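Local coordinates for protein dihydrodipicolinate synthase (Bacillus clausii KSM-K16, PDB 3E96) that probably catalyses the formation of 4-hydroxy-tetrahydrodipicolinate, a step of lysine biosynthesis, at residues B[216-221]-B[262-267]; B[211-216]-B[221-226]. All blocks are in the same frame, centred on the assembly; numbering follows the deposited sequence.

Interaction 1. Residues B[216-221]-B[262-267]; sequences VNLLPQ and VVIKEA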
ATOM      1  N   VAL B 216      10.422  -9.191 -19.746  1.00 14.22           N
ATOM      2  CA  VAL B 216      11.125 -10.472 -19.837  1.00 15.35           C
ATOM      3  C   VAL B 216      10.202 -11.680 -19.669  1.00 15.37           C
ATOM      4  O   VAL B 216      10.565 -12.792 -20.054  1.00 14.41           O
ATOM      5  CB  VAL B 216      12.268 -10.585 -18.798  1.00 15.80           C
ATOM      6  CG1 VAL B 216      13.339  -9.537 -19.085  1.00 15.71           C
ATOM      7  CG2 VAL B 216      11.718 -10.422 -17.394  1.00 17.48           C
ATOM      8  N   ASN B 217       9.017 -11.468 -19.098  1.00 14.29           N
ATOM      9  CA  ASN B 217       8.074 -12.571 -18.915  1.00 14.42           C
ATOM     10  C   ASN B 217       7.594 -13.152 -20.239  1.00 16.12           C
ATOM     11  O   ASN B 217       7.200 -14.316 -20.297  1.00 16.04           O
ATOM     12  CB  ASN B 217       6.854 -12.130 -18.102  1.00 15.52           C
ATOM     13  CG  ASN B 217       7.164 -11.970 -16.627  1.00 14.53           C
ATOM     14  OD1 ASN B 217       7.361 -10.853 -16.133  1.00 17.55           O
ATOM     15  ND2 ASN B 217       7.222 -13.085 -15.918  1.00  9.57           N
ATOM     16  N   LEU B 218       7.609 -12.344 -21.297  1.00 15.16           N
ATOM     17  CA  LEU B 218       7.168 -12.822 -22.600  1.00 17.00           C
ATOM     18  C   LEU B 218       8.224 -12.699 -23.695  1.00 17.57           C
ATOM     19  O   LEU B 218       8.318 -13.568 -24.561  1.00 19.60           O
ATOM     20  CB  LEU B 218       5.896 -12.090 -23.050  1.00 15.56           C
ATOM     21  CG  LEU B 218       5.905 -10.558 -23.127  1.00 16.41           C
ATOM     22  CD1 LEU B 218       4.834 -10.088 -24.106  1.00 16.88           C
ATOM     23  CD2 LEU B 218       5.668  -9.968 -21.732  1.00 16.79           C
ATOM     24  N   LEU B 219       9.019 -11.632 -23.650  1.00 17.92           N
ATOM     25  CA  LEU B 219      10.035 -11.385 -24.672  1.00 17.23           C
ATOM     26  C   LEU B 219      11.359 -10.920 -24.074  1.00 17.35           C
ATOM     27  O   LEU B 219      11.779  -9.781 -24.282  1.00 16.03           O
ATOM     28  CB  LEU B 219       9.517 -10.326 -25.647  1.00 17.02           C
ATOM     29  CG  LEU B 219       8.209 -10.688 -26.358  1.00 18.36           C
ATOM     30  CD1 LEU B 219       7.551  -9.449 -26.946  1.00 17.60           C
ATOM     31  CD2 LEU B 219       8.509 -11.713 -27.443  1.00 19.61           C
ATOM     32  N   PRO B 220      12.048 -11.807 -23.344  1.00 17.89           N
ATOM     33  CA  PRO B 220      13.325 -11.457 -22.722  1.00 18.66           C
ATOM     34  C   PRO B 220      14.407 -10.968 -23.682  1.00 19.70           C
ATOM     35  O   PRO B 220      15.269 -10.182 -23.293  1.00 19.15           O
ATOM     36  CB  PRO B 220      13.717 -12.742 -21.992  1.00 19.79           C
ATOM     37  CG  PRO B 220      13.083 -13.813 -22.823  1.00 18.58           C
ATOM     38  CD  PRO B 220      11.728 -13.230 -23.131  1.00 17.33           C
ATOM     39  N   GLN B 221      14.361 -11.420 -24.933  1.00 19.63           N
ATOM     40  CA  GLN B 221      15.363 -11.003 -25.910  1.00 20.95           C
ATOM     41  C   GLN B 221      15.305  -9.501 -26.208  1.00 20.45           C
ATOM     42  O   GLN B 221      16.330  -8.885 -26.502  1.00 19.07           O
ATOM     43  CB  GLN B 221      15.216 -11.803 -27.213  1.00 24.74           C
ATOM     44  CG  GLN B 221      14.031 -11.418 -28.093  1.00 28.96           C
ATOM     45  CD  GLN B 221      12.701 -12.005 -27.635  1.00 32.85           C
ATOM     46  OE1 GLN B 221      11.666 -11.758 -28.258  1.00 36.35           O
ATOM     47  NE2 GLN B 221      12.720 -12.785 -26.552  1.00 29.57           N
ATOM     48  N   VAL B 262      -1.765  -7.285 -15.688  1.00 11.93           N
ATOM     49  CA  VAL B 262      -2.789  -7.928 -16.497  1.00 12.96           C
ATOM     50  C   VAL B 262      -2.475  -7.853 -17.996  1.00 13.79           C
ATOM     51  O   VAL B 262      -2.761  -8.796 -18.730  1.00 13.49           O
ATOM     52  CB  VAL B 262      -4.199  -7.358 -16.189  1.00 13.55           C
ATOM     53  CG1 VAL B 262      -4.267  -5.883 -16.531  1.00 12.78           C
ATOM     54  CG2 VAL B 262      -5.255  -8.162 -16.948  1.00 14.73           C
ATOM     55  N   VAL B 263      -1.875  -6.754 -18.451  1.00 13.07           N
ATOM     56  CA  VAL B 263      -1.509  -6.632 -19.868  1.00 13.80           C
ATOM     57  C   VAL B 263      -0.455  -7.692 -20.205  1.00 13.91           C
ATOM     58  O   VAL B 263      -0.506  -8.327 -21.267  1.00 14.27           O
ATOM     59  CB  VAL B 263      -0.936  -5.229 -20.199  1.00 13.62           C
ATOM     60  CG1 VAL B 263      -0.281  -5.236 -21.583  1.00 13.96           C
ATOM     61  CG2 VAL B 263      -2.054  -4.194 -20.164  1.00 12.83           C
ATOM     62  N   ILE B 264       0.503  -7.881 -19.299  1.00 12.87           N
ATOM     63  CA  ILE B 264       1.546  -8.881 -19.502  1.00 13.97           C
ATOM     64  C   ILE B 264       0.934 -10.283 -19.603  1.00 14.49           C
ATOM     65  O   ILE B 264       1.260 -11.056 -20.515  1.00 13.57           O
ATOM     66  CB  ILE B 264       2.573  -8.868 -18.339  1.00 14.22           C
ATOM     67  CG1 ILE B 264       3.425  -7.600 -18.411  1.00 15.42           C
ATOM     68  CG2 ILE B 264       3.471 -10.100 -18.407  1.00 15.66           C
ATOM     69  CD1 ILE B 264       4.416  -7.460 -17.271  1.00 17.52           C
ATOM     70  N   LYS B 265       0.041 -10.606 -18.672  1.00 11.84           N
ATOM     71  CA  LYS B 265      -0.588 -11.924 -18.664  1.00 14.04           C
ATOM     72  C   LYS B 265      -1.466 -12.222 -19.870  1.00 15.00           C
ATOM     73  O   LYS B 265      -1.435 -13.335 -20.402  1.00 15.44           O
ATOM     74  CB  LYS B 265      -1.382 -12.125 -17.368  1.00 12.21           C
ATOM     75  CG  LYS B 265      -0.480 -12.321 -16.146  1.00 11.98           C
ATOM     76  CD  LYS B 265      -1.252 -12.743 -14.900  1.00 12.02           C
ATOM     77  CE  LYS B 265      -0.289 -13.045 -13.752  1.00 11.25           C
ATOM     78  NZ  LYS B 265      -0.989 -13.312 -12.455  1.00 10.55           N
ATOM     79  N   GLU B 266      -2.248 -11.248 -20.314  1.00 16.78           N
ATOM     80  CA  GLU B 266      -3.101 -11.498 -21.470  1.00 16.67           C
ATOM     81  C   GLU B 266      -2.273 -11.522 -22.751  1.00 17.69           C
ATOM     82  O   GLU B 266      -2.630 -12.201 -23.714  1.00 18.03           O
ATOM     83  CB  GLU B 266      -4.232 -10.471 -21.533  1.00 17.25           C
ATOM     84  CG  GLU B 266      -5.216 -10.662 -20.383  1.00 16.11           C
ATOM     85  CD  GLU B 266      -6.583 -10.065 -20.634  1.00 18.09           C
ATOM     86  OE1 GLU B 266      -6.952  -9.871 -21.815  1.00 16.74           O
ATOM     87  OE2 GLU B 266      -7.300  -9.808 -19.644  1.00 17.82           O
ATOM     88  N   ALA B 267      -1.150 -10.810 -22.755  1.00 16.73           N
ATOM     89  CA  ALA B 267      -0.265 -10.809 -23.916  1.00 16.74           C
ATOM     90  C   ALA B 267       0.424 -12.179 -23.993  1.00 17.71           C
ATOM     91  O   ALA B 267       0.533 -12.771 -25.076  1.00 18.00           O
ATOM     92  CB  ALA B 267       0.777  -9.704 -23.787  1.00 17.12           C
TER
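Asn-217 touches Ile-264 through the stem below its flat amide: CB lies 4.0 Å from Ile-264 CG2. Met-268, Thr-38 and Ile-42 also pack on the Asn-217 side chain.

The rest of the contact is made by the fork of Leu-218. One prong, CD2, sits 4.0 Å from CG2 of Ile-264, and the two side chains cross at a slant. The other prong, CD1, reaches the CB of Ala-267 at 4.1 Å. Ile-264 and Ala-267 are three residues apart, so they line the same face of helix 262-270. Leu-218 places CG between its backbone N and its carbonyl carbon (chi1 56°), and from there the fork spans both residues. In Ile-264 it is the CG2 branch, opposite the backbone N across the CA-CB bond, that meets both Asn-217 and Leu-218. Phe-248 of helix 235-252 packs on Leu-218 as well.

Segment 216-221 holds the end of the turn after the eighth barrel strand and the start of helix 220-231. Helix 262-270 packs against that turn, at Asn-217 and Leu-218. The side chain of Ile-264 is about 4 Å from that of Thr-56 (nearest atoms), a predicted pyruvate-binding residue, so this packing lies beside the probable substrate site. Lys-265 points away from the turn and forms a salt bridge with Glu-58.

No hydrogen bond links the two segments, and all four touching residues are buried. The interface is small, 159 Å² summed over both sides. Van der Waals contact between methyl and methylene groups carries it, so it depends on fit of shape and exclusion of water rather than on directional bonding.

Interaction 2. Residues B[211-216]-B[221-226]; sequences FTSGLV and QKAVEM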
ATOM      1  N   PHE B 211      18.418  -2.144 -14.996  1.00 13.32           N
ATOM      2  CA  PHE B 211      17.007  -1.780 -15.000  1.00 12.97           C
ATOM      3  C   PHE B 211      16.128  -3.002 -14.761  1.00 13.08           C
ATOM      4  O   PHE B 211      16.530  -4.133 -15.034  1.00 12.11           O
ATOM      5  CB  PHE B 211      16.625  -1.062 -16.314  1.00 12.99           C
ATOM      6  CG  PHE B 211      16.803  -1.892 -17.565  1.00 13.77           C
ATOM      7  CD1 PHE B 211      15.795  -2.747 -18.002  1.00 14.20           C
ATOM      8  CD2 PHE B 211      17.963  -1.781 -18.328  1.00 14.99           C
ATOM      9  CE1 PHE B 211      15.934  -3.477 -19.181  1.00 14.52           C
ATOM     10  CE2 PHE B 211      18.119  -2.505 -19.510  1.00 15.24           C
ATOM     11  CZ  PHE B 211      17.101  -3.357 -19.940  1.00 15.03           C
ATOM     12  N   THR B 212      14.945  -2.768 -14.206  1.00 12.16           N
ATOM     13  CA  THR B 212      14.001  -3.846 -13.942  1.00 12.22           C
ATOM     14  C   THR B 212      13.204  -4.080 -15.212  1.00 12.36           C
ATOM     15  O   THR B 212      13.158  -3.219 -16.093  1.00 12.99           O
ATOM     16  CB  THR B 212      13.031  -3.479 -12.810  1.00 12.78           C
ATOM     17  OG1 THR B 212      12.359  -2.256 -13.136  1.00 15.40           O
ATOM     18  CG2 THR B 212      13.784  -3.317 -11.501  1.00 16.20           C
ATOM     19  N   SER B 213      12.569  -5.240 -15.314  1.00 11.83           N
ATOM     20  CA  SER B 213      11.793  -5.531 -16.510  1.00 12.88           C
ATOM     21  C   SER B 213      10.697  -6.554 -16.278  1.00 12.58           C
ATOM     22  O   SER B 213      10.927  -7.588 -15.651  1.00 13.05           O
ATOM     23  CB  SER B 213      12.718  -6.031 -17.626  1.00 13.49           C
ATOM     24  OG  SER B 213      11.965  -6.455 -18.752  1.00 14.12           O
ATOM     25  N   GLY B 214       9.503  -6.239 -16.775  1.00 13.86           N
ATOM     26  CA  GLY B 214       8.381  -7.154 -16.679  1.00 12.64           C
ATOM     27  C   GLY B 214       8.248  -7.770 -18.062  1.00 11.98           C
ATOM     28  O   GLY B 214       7.672  -8.840 -18.249  1.00 11.19           O
ATOM     29  N   LEU B 215       8.799  -7.071 -19.047  1.00 12.10           N
ATOM     30  CA  LEU B 215       8.765  -7.526 -20.429  1.00 14.49           C
ATOM     31  C   LEU B 215       9.437  -8.894 -20.592  1.00 14.55           C
ATOM     32  O   LEU B 215       9.058  -9.675 -21.467  1.00 15.39           O
ATOM     33  CB  LEU B 215       9.455  -6.492 -21.333  1.00 15.68           C
ATOM     34  CG  LEU B 215       9.590  -6.795 -22.830  1.00 16.22           C
ATOM     35  CD1 LEU B 215       8.214  -7.002 -23.440  1.00 18.52           C
ATOM     36  CD2 LEU B 215      10.300  -5.638 -23.522  1.00 17.13           C
ATOM     37  N   VAL B 216      10.422  -9.191 -19.746  1.00 14.22           N
ATOM     38  CA  VAL B 216      11.125 -10.472 -19.837  1.00 15.35           C
ATOM     39  C   VAL B 216      10.202 -11.680 -19.669  1.00 15.37           C
ATOM     40  O   VAL B 216      10.565 -12.792 -20.054  1.00 14.41           O
ATOM     41  CB  VAL B 216      12.268 -10.585 -18.798  1.00 15.80           C
ATOM     42  CG1 VAL B 216      13.339  -9.537 -19.085  1.00 15.71           C
ATOM     43  CG2 VAL B 216      11.718 -10.422 -17.394  1.00 17.48           C
ATOM     44  N   GLN B 221      14.361 -11.420 -24.933  1.00 19.63           N
ATOM     45  CA  GLN B 221      15.363 -11.003 -25.910  1.00 20.95           C
ATOM     46  C   GLN B 221      15.305  -9.501 -26.208  1.00 20.45           C
ATOM     47  O   GLN B 221      16.330  -8.885 -26.502  1.00 19.07           O
ATOM     48  CB  GLN B 221      15.216 -11.803 -27.213  1.00 24.74           C
ATOM     49  CG  GLN B 221      14.031 -11.418 -28.093  1.00 28.96           C
ATOM     50  CD  GLN B 221      12.701 -12.005 -27.635  1.00 32.85           C
ATOM     51  OE1 GLN B 221      11.666 -11.758 -28.258  1.00 36.35           O
ATOM     52  NE2 GLN B 221      12.720 -12.785 -26.552  1.00 29.57           N
ATOM     53  N   LYS B 222      14.115  -8.910 -26.136  1.00 19.15           N
ATOM     54  CA  LYS B 222      13.980  -7.477 -26.391  1.00 19.42           C
ATOM     55  C   LYS B 222      14.652  -6.682 -25.281  1.00 18.75           C
ATOM     56  O   LYS B 222      15.288  -5.657 -25.536  1.00 18.09           O
ATOM     57  CB  LYS B 222      12.507  -7.071 -26.489  1.00 20.48           C
ATOM     58  CG  LYS B 222      11.822  -7.512 -27.770  1.00 23.61           C
ATOM     59  CD  LYS B 222      10.403  -6.969 -27.853  1.00 25.23           C
ATOM     60  CE  LYS B 222       9.734  -7.368 -29.165  1.00 26.53           C
ATOM     61  NZ  LYS B 222      10.450  -6.811 -30.350  1.00 27.59           N
ATOM     62  N   ALA B 223      14.505  -7.157 -24.046  1.00 17.49           N
ATOM     63  CA  ALA B 223      15.112  -6.494 -22.903  1.00 17.15           C
ATOM     64  C   ALA B 223      16.626  -6.611 -23.026  1.00 17.14           C
ATOM     65  O   ALA B 223      17.357  -5.649 -22.783  1.00 16.00           O
ATOM     66  CB  ALA B 223      14.634  -7.140 -21.604  1.00 16.85           C
ATOM     67  N   VAL B 224      17.092  -7.798 -23.411  1.00 16.64           N
ATOM     68  CA  VAL B 224      18.521  -8.035 -23.572  1.00 17.14           C
ATOM     69  C   VAL B 224      19.101  -7.127 -24.653  1.00 16.59           C
ATOM     70  O   VAL B 224      20.204  -6.608 -24.506  1.00 15.34           O
ATOM     71  CB  VAL B 224      18.813  -9.515 -23.935  1.00 16.75           C
ATOM     72  CG1 VAL B 224      20.292  -9.691 -24.266  1.00 17.60           C
ATOM     73  CG2 VAL B 224      18.443 -10.415 -22.763  1.00 18.41           C
ATOM     74  N   GLU B 225      18.356  -6.933 -25.737  1.00 17.64           N
ATOM     75  CA  GLU B 225      18.826  -6.072 -26.817  1.00 19.72           C
ATOM     76  C   GLU B 225      19.043  -4.648 -26.314  1.00 18.73           C
ATOM     77  O   GLU B 225      20.021  -3.999 -26.688  1.00 17.07           O
ATOM     78  CB  GLU B 225      17.821  -6.051 -27.972  1.00 22.84           C
ATOM     79  CG  GLU B 225      17.536  -7.411 -28.584  1.00 30.42           C
ATOM     80  CD  GLU B 225      16.571  -7.330 -29.753  1.00 34.72           C
ATOM     81  OE1 GLU B 225      16.002  -8.382 -30.130  1.00 38.68           O
ATOM     82  OE2 GLU B 225      16.388  -6.220 -30.300  1.00 35.28           O
ATOM     83  N   MET B 226      18.135  -4.163 -25.467  1.00 16.93           N
ATOM     84  CA  MET B 226      18.264  -2.807 -24.938  1.00 16.25           C
ATOM     85  C   MET B 226      19.486  -2.699 -24.040  1.00 15.86           C
ATOM     86  O   MET B 226      20.235  -1.728 -24.129  1.00 16.06           O
ATOM     87  CB  MET B 226      17.013  -2.386 -24.145  1.00 14.54           C
ATOM     88  CG  MET B 226      17.115  -0.957 -23.567  1.00 17.86           C
ATOM     89  SD  MET B 226      15.622  -0.303 -22.732  1.00 11.62           S
ATOM     90  CE  MET B 226      14.704   0.323 -24.175  1.00 14.59           C
TER
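The eighth strand of the TIM barrel and the 3-10 turn after it pack here on the following helix, with Phe-211, Ser-213, Leu-215 and Val-216 meeting Lys-222, Ala-223 and Met-226. The local axes of strand 211-213 and helix 221-226 run nearly antiparallel, at 166° and 10.4 Å apart. Phe-211 holds CG between its backbone N and carbonyl carbon (chi1 62°), which sets the ring's edge against the helix. At that edge, close to the ring plane, the carbonyl O of Ala-223 lies 3.7 Å from Phe-211 CZ. Above a face stands Met-226 SD, 4.8 Å from the Phe-211 ring centroid and 25° off the normal, a Met-aromatic contact.

This is a beta-alpha unit of the barrel, and its connecting turn begins with an ST motif: Ser-213 OG accepts the backbone N of Val-216 at 3.3 Å. The same OG is hydrogen-bonded to Glu-197. Ala-223 CB fits against this corner, 3.7 Å from Val-216 CG1 and 4.0 Å from Ser-213 OG. Leu-215 crosses Lys-222 at a slant, its CD2 4.0 Å from the lysine CB. Farther out, the lysine chain bends at its last torsion, and NZ forms a salt bridge with Asp-244.

From the N terminus, the chain reaches strand 210-213 after the other seven strands of the barrel. Interaction 2 closes a short loop, with four residues between its segments, and brings helix 220-231 back along the strand. The first segment of interaction 1 spans that loop and overlaps both segments of interaction 2; the contact closes a much longer loop, across 40 residues that include helix 235-252. The segments alternate along the chain, so the two contacts cross rather than nest. They share Val-216 and Gln-221 and touch: Ile-264 CD1 is 3.7 Å from Gly-214 O. Together they tie the last strand, its turn and its helix to helix 262-270, which comes after the eight barrel strands in sequence.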